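Local coordinates for endopolygalacturonase (Chondrostereum purpureum, PDB 1K5C), which probably hydrolyses the alpha-1,4 bonds between galacturonosyl units of polygalacturonan, as a family 28 glycoside hydrolase with a parallel beta-helix fold, at residues Gly30-Leu35 and Thr54-Pro59; Lys96-Leu101 and Pro118-Ser123. All blocks are in the same frame, centred on the assembly; numbering follows the deposited sequence.

Contact 1 of 2, residues Gly30-Leu35 and Thr54-Pro59; sequences GNTLVL and TTLDGP
Gly30 and Thr54 bring the two backbones to within 5.8 Å, CA to CA, and from there they spread apart, Thr32 CA and Pro59 CA already lying 7.7 Å from each other. Residues 30-32 are the turn leading into strand 33-35, and residues 54-59 approach strand 61-65 from the neighbouring coil, so this is a meeting of loops near the N-terminal end of the parallel beta-helix. Gly30 N donates to Thr54 OG1 over 3.2 Å at 165°, a nearly straight bond. With chi1 at -170°, OG1 of Thr54 swings away from the backbone N and over toward Leu56 N, from which it accepts a weak bond. Water 1 hydrogen-bonds Thr54 OG1 at 2.6 Å and donates to Asn31 O. Leu56 reaches across with its CD1 branch, which lies 3.4 Å from Gly30 C and covers the flat Gly30-Asn31 peptide. The same methyl meets Thr32 CG2 at 3.8 Å, the two side chains crossing obliquely. Thr32 CG2, beside its backbone N, also comes 3.7 Å from Pro59 O, and the peptide before Pro59 is cis. Beyond the pair, Tyr84 hydrogen-bonds Thr54 N. One threonine hydroxyl thus accepts one firm and one weak amide bond and also meets a water, which would restrict its rotation, while the leucine methyl adds an apolar patch beside these polar groups at the protein surface.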
# COMPACT_ATOMS: atom_id res chain seq x y z
N GLY A 30 -8.90 24.36 4.43
CA GLY A 30 -9.90 24.21 5.49
C GLY A 30 -11.13 23.45 5.05
O GLY A 30 -12.12 23.36 5.80
N ASN A 31 -11.13 22.84 3.84
CA ASN A 31 -12.29 22.06 3.36
C ASN A 31 -11.88 20.65 2.97
O ASN A 31 -10.72 20.38 2.70
CB ASN A 31 -12.85 22.74 2.09
CG ASN A 31 -13.57 24.03 2.47
OD1 ASN A 31 -14.76 24.01 2.62
ND2 ASN A 31 -12.85 25.13 2.66
N THR A 32 -12.88 19.76 2.97
CA THR A 32 -12.65 18.43 2.43
C THR A 32 -13.69 18.13 1.36
O THR A 32 -14.73 18.83 1.29
CB THR A 32 -12.67 17.34 3.50
OG1 THR A 32 -13.98 17.37 4.07
CG2 THR A 32 -11.62 17.56 4.56
N LEU A 33 -13.41 17.13 0.54
CA LEU A 33 -14.31 16.70 -0.56
C LEU A 33 -14.81 15.32 -0.20
O LEU A 33 -14.04 14.38 -0.15
CB LEU A 33 -13.54 16.74 -1.86
CG LEU A 33 -14.36 16.24 -3.10
CD1 LEU A 33 -15.65 17.08 -3.25
CD2 LEU A 33 -13.51 16.33 -4.35
N VAL A 34 -16.11 15.25 0.08
CA VAL A 34 -16.75 14.00 0.54
C VAL A 34 -17.87 13.64 -0.42
O VAL A 34 -18.78 14.42 -0.66
CB VAL A 34 -17.31 14.19 1.96
CG1 VAL A 34 -18.04 12.93 2.45
CG2 VAL A 34 -16.14 14.51 2.94
N LEU A 35 -17.79 12.41 -0.96
CA LEU A 35 -18.82 11.91 -1.86
C LEU A 35 -19.43 10.64 -1.28
O LEU A 35 -18.71 9.69 -0.98
CB LEU A 35 -18.25 11.60 -3.25
CG LEU A 35 -17.72 12.81 -4.03
CD1 LEU A 35 -16.85 12.36 -5.20
CD2 LEU A 35 -18.87 13.71 -4.50
N THR A 54 -3.34 23.12 3.33
CA THR A 54 -4.36 23.08 4.36
C THR A 54 -3.75 22.68 5.70
O THR A 54 -2.71 22.01 5.75
CB THR A 54 -5.47 22.11 3.94
OG1 THR A 54 -6.58 22.27 4.85
CG2 THR A 54 -5.02 20.65 3.90
N THR A 55 -4.44 23.05 6.77
CA THR A 55 -4.08 22.66 8.13
C THR A 55 -4.93 21.50 8.60
O THR A 55 -4.65 20.98 9.72
CB THR A 55 -4.15 23.83 9.13
OG1 THR A 55 -5.56 24.20 9.29
CG2 THR A 55 -3.35 25.00 8.67
N LEU A 56 -5.94 21.06 7.86
CA LEU A 56 -6.77 19.95 8.29
C LEU A 56 -6.03 18.64 8.37
O LEU A 56 -5.11 18.38 7.55
CB LEU A 56 -7.96 19.75 7.34
CG LEU A 56 -8.94 20.90 7.23
CD1 LEU A 56 -10.09 20.51 6.31
CD2 LEU A 56 -9.46 21.36 8.59
N ASP A 57 -6.50 17.77 9.25
CA ASP A 57 -6.13 16.37 9.16
C ASP A 57 -6.77 15.72 7.92
O ASP A 57 -7.85 16.15 7.45
CB ASP A 57 -6.68 15.62 10.40
CG ASP A 57 -5.92 15.94 11.68
OD1 ASP A 57 -4.84 16.50 11.65
OD2 ASP A 57 -6.48 15.58 12.75
N GLY A 58 -6.13 14.73 7.38
CA GLY A 58 -6.76 13.92 6.35
C GLY A 58 -7.78 12.98 6.97
O GLY A 58 -7.89 12.83 8.19
N PRO A 59 -8.56 12.29 6.11
CA PRO A 59 -8.46 12.37 4.66
C PRO A 59 -9.05 13.67 4.12
O PRO A 59 -10.00 14.24 4.63
CB PRO A 59 -9.38 11.20 4.19
CG PRO A 59 -10.29 10.95 5.34
CD PRO A 59 -9.54 11.31 6.59
O HOH W 1 -8.23 21.35 3.01

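Contact 2 of 2, residues Lys96-Leu101 and Pro118-Ser123; sequences KPHPFL and PAQAIS
Leu101 pairs with Ile122 in a parallel bridge, CA atoms 4.8 Å apart, while the backbones part around Pro97 and Ala119, where a water fits, and come back to 5.5 Å between Lys96 CA and Pro118 CA. Ala121 O takes the Leu101 amide nearly head-on, and Leu101 O receives Ser123 N at 2.9 Å. Just before the bridge, Phe100 N is shared between Gln120 O (2.9 Å) and, weakly, Ala121 O. Farther out water 2 does the joining: it accepts from Ala119 N and donates to Pro97 O and Gln120 O. Successive coils of the right-handed parallel beta-helix of family 28 meet here, with Leu101 and Ile122 on the same face of their strands and packing on Val114. Around the turn, Pro118 CB sits 3.8 Å from Pro97 CD, the two side chains crossing at about a right angle. Pro99 CG meets Ser123 CB at 3.5 Å. Gln120 bends at chi2 (87°) and runs alongside His98, its amide 28° from the imidazole plane, with OE1 3.2 Å from His98 CB. The other end of that amide, NE2, bonds Thr90, and the side chain lies about 4 Å from that of Asn151, which binds galacturonate in another crystal structure of this protein.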
# COMPACT_ATOMS: atom_id res chain seq x y z
N LYS A 96 1.34 16.85 8.21
CA LYS A 96 1.04 16.29 6.90
C LYS A 96 -0.42 15.81 6.89
O LYS A 96 -0.72 14.83 7.59
CB LYS A 96 1.95 15.09 6.55
CG LYS A 96 3.43 15.22 6.94
CD LYS A 96 4.11 16.36 6.20
CE LYS A 96 5.66 16.35 6.34
NZ LYS A 96 6.16 16.35 7.75
N PRO A 97 -1.34 16.36 6.11
CA PRO A 97 -2.67 15.77 6.02
C PRO A 97 -2.56 14.34 5.45
O PRO A 97 -2.00 14.15 4.37
CB PRO A 97 -3.40 16.71 5.05
CG PRO A 97 -2.67 18.05 5.14
CD PRO A 97 -1.21 17.61 5.35
N HIS A 98 -3.08 13.38 6.20
CA HIS A 98 -2.95 11.99 5.75
C HIS A 98 -4.09 11.16 6.34
O HIS A 98 -4.59 11.52 7.44
CB HIS A 98 -1.60 11.37 6.13
CG HIS A 98 -1.41 11.17 7.61
ND1 HIS A 98 -1.55 9.97 8.28
CD2 HIS A 98 -1.12 12.13 8.55
CE1 HIS A 98 -1.31 10.19 9.58
NE2 HIS A 98 -1.07 11.45 9.74
N PRO A 99 -4.51 10.10 5.68
CA PRO A 99 -4.20 9.82 4.25
C PRO A 99 -4.74 10.96 3.40
O PRO A 99 -5.55 11.78 3.85
CB PRO A 99 -4.94 8.49 4.01
CG PRO A 99 -6.15 8.61 4.89
CD PRO A 99 -5.63 9.28 6.15
N PHE A 100 -4.33 10.97 2.12
CA PHE A 100 -4.86 11.99 1.21
C PHE A 100 -6.28 11.61 0.80
O PHE A 100 -7.23 12.39 0.99
CB PHE A 100 -3.85 12.14 0.06
CG PHE A 100 -4.21 13.16 -1.00
CD1 PHE A 100 -5.10 14.21 -0.77
CD2 PHE A 100 -3.62 13.06 -2.25
CE1 PHE A 100 -5.38 15.12 -1.79
CE2 PHE A 100 -3.89 13.94 -3.27
CZ PHE A 100 -4.79 14.99 -3.05
N LEU A 101 -6.41 10.41 0.18
CA LEU A 101 -7.70 9.87 -0.21
C LEU A 101 -8.08 8.71 0.70
O LEU A 101 -7.23 7.92 1.10
CB LEU A 101 -7.65 9.30 -1.64
CG LEU A 101 -7.71 10.27 -2.80
CD1 LEU A 101 -6.61 11.22 -2.86
CD2 LEU A 101 -7.84 9.49 -4.11
N PRO A 118 0.65 14.62 0.45
CA PRO A 118 1.48 15.13 1.56
C PRO A 118 2.23 14.01 2.26
O PRO A 118 3.41 14.22 2.63
CB PRO A 118 0.49 15.86 2.47
CG PRO A 118 -0.58 16.36 1.47
CD PRO A 118 -0.73 15.16 0.50
N ALA A 119 1.58 12.89 2.49
CA ALA A 119 2.21 11.69 3.11
C ALA A 119 1.46 10.49 2.52
O ALA A 119 1.46 10.31 1.30
CB ALA A 119 2.26 11.81 4.62
N GLN A 120 0.81 9.68 3.35
CA GLN A 120 0.22 8.46 2.83
C GLN A 120 -0.87 8.81 1.81
O GLN A 120 -1.70 9.70 2.03
CB GLN A 120 -0.41 7.61 3.97
CG GLN A 120 0.63 7.06 4.96
CD GLN A 120 0.98 8.03 6.10
OE1 GLN A 120 0.73 9.23 6.04
NE2 GLN A 120 1.66 7.52 7.14
N ALA A 121 -0.85 8.09 0.66
CA ALA A 121 -1.68 8.51 -0.48
C ALA A 121 -3.10 7.99 -0.40
O ALA A 121 -4.04 8.80 -0.27
CB ALA A 121 -0.98 8.11 -1.78
N ILE A 122 -3.30 6.68 -0.54
CA ILE A 122 -4.68 6.12 -0.64
C ILE A 122 -4.89 5.10 0.49
O ILE A 122 -4.21 4.10 0.58
CB ILE A 122 -4.91 5.46 -2.00
CG1 ILE A 122 -4.64 6.44 -3.13
CG2 ILE A 122 -6.32 4.87 -2.06
CD1 ILE A 122 -4.74 5.83 -4.53
N SER A 123 -5.87 5.42 1.35
CA SER A 123 -6.31 4.51 2.40
C SER A 123 -7.56 3.77 1.93
O SER A 123 -8.51 4.40 1.45
CB SER A 123 -6.60 5.34 3.66
OG SER A 123 -7.19 4.52 4.65
O HOH W 2 -1.21 12.44 2.32

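Contact 1 closes before contact 2 opens, so the two follow in series along the chain, with centres 11 Å apart. Both reach the same parallel sheet: contact 1 joins the turn before strand 33-35 to the loop that leads into strand 61-65, an outermost strand of the sheet and its neighbour, and contact 2 joins the starts of 101-104 and 122-127, the following two. They touch where the coils stack, Pro97 CG lying 3.4 Å from Leu56 O and 3.7 Å from Thr54 CG2, while Pro59 packs against the backbone of Pro99 and Phe100. Together they trace the rise from the N-terminal end of the beta-helix, with contact 1 away from the galacturonate-binding residues and contact 2 close to them.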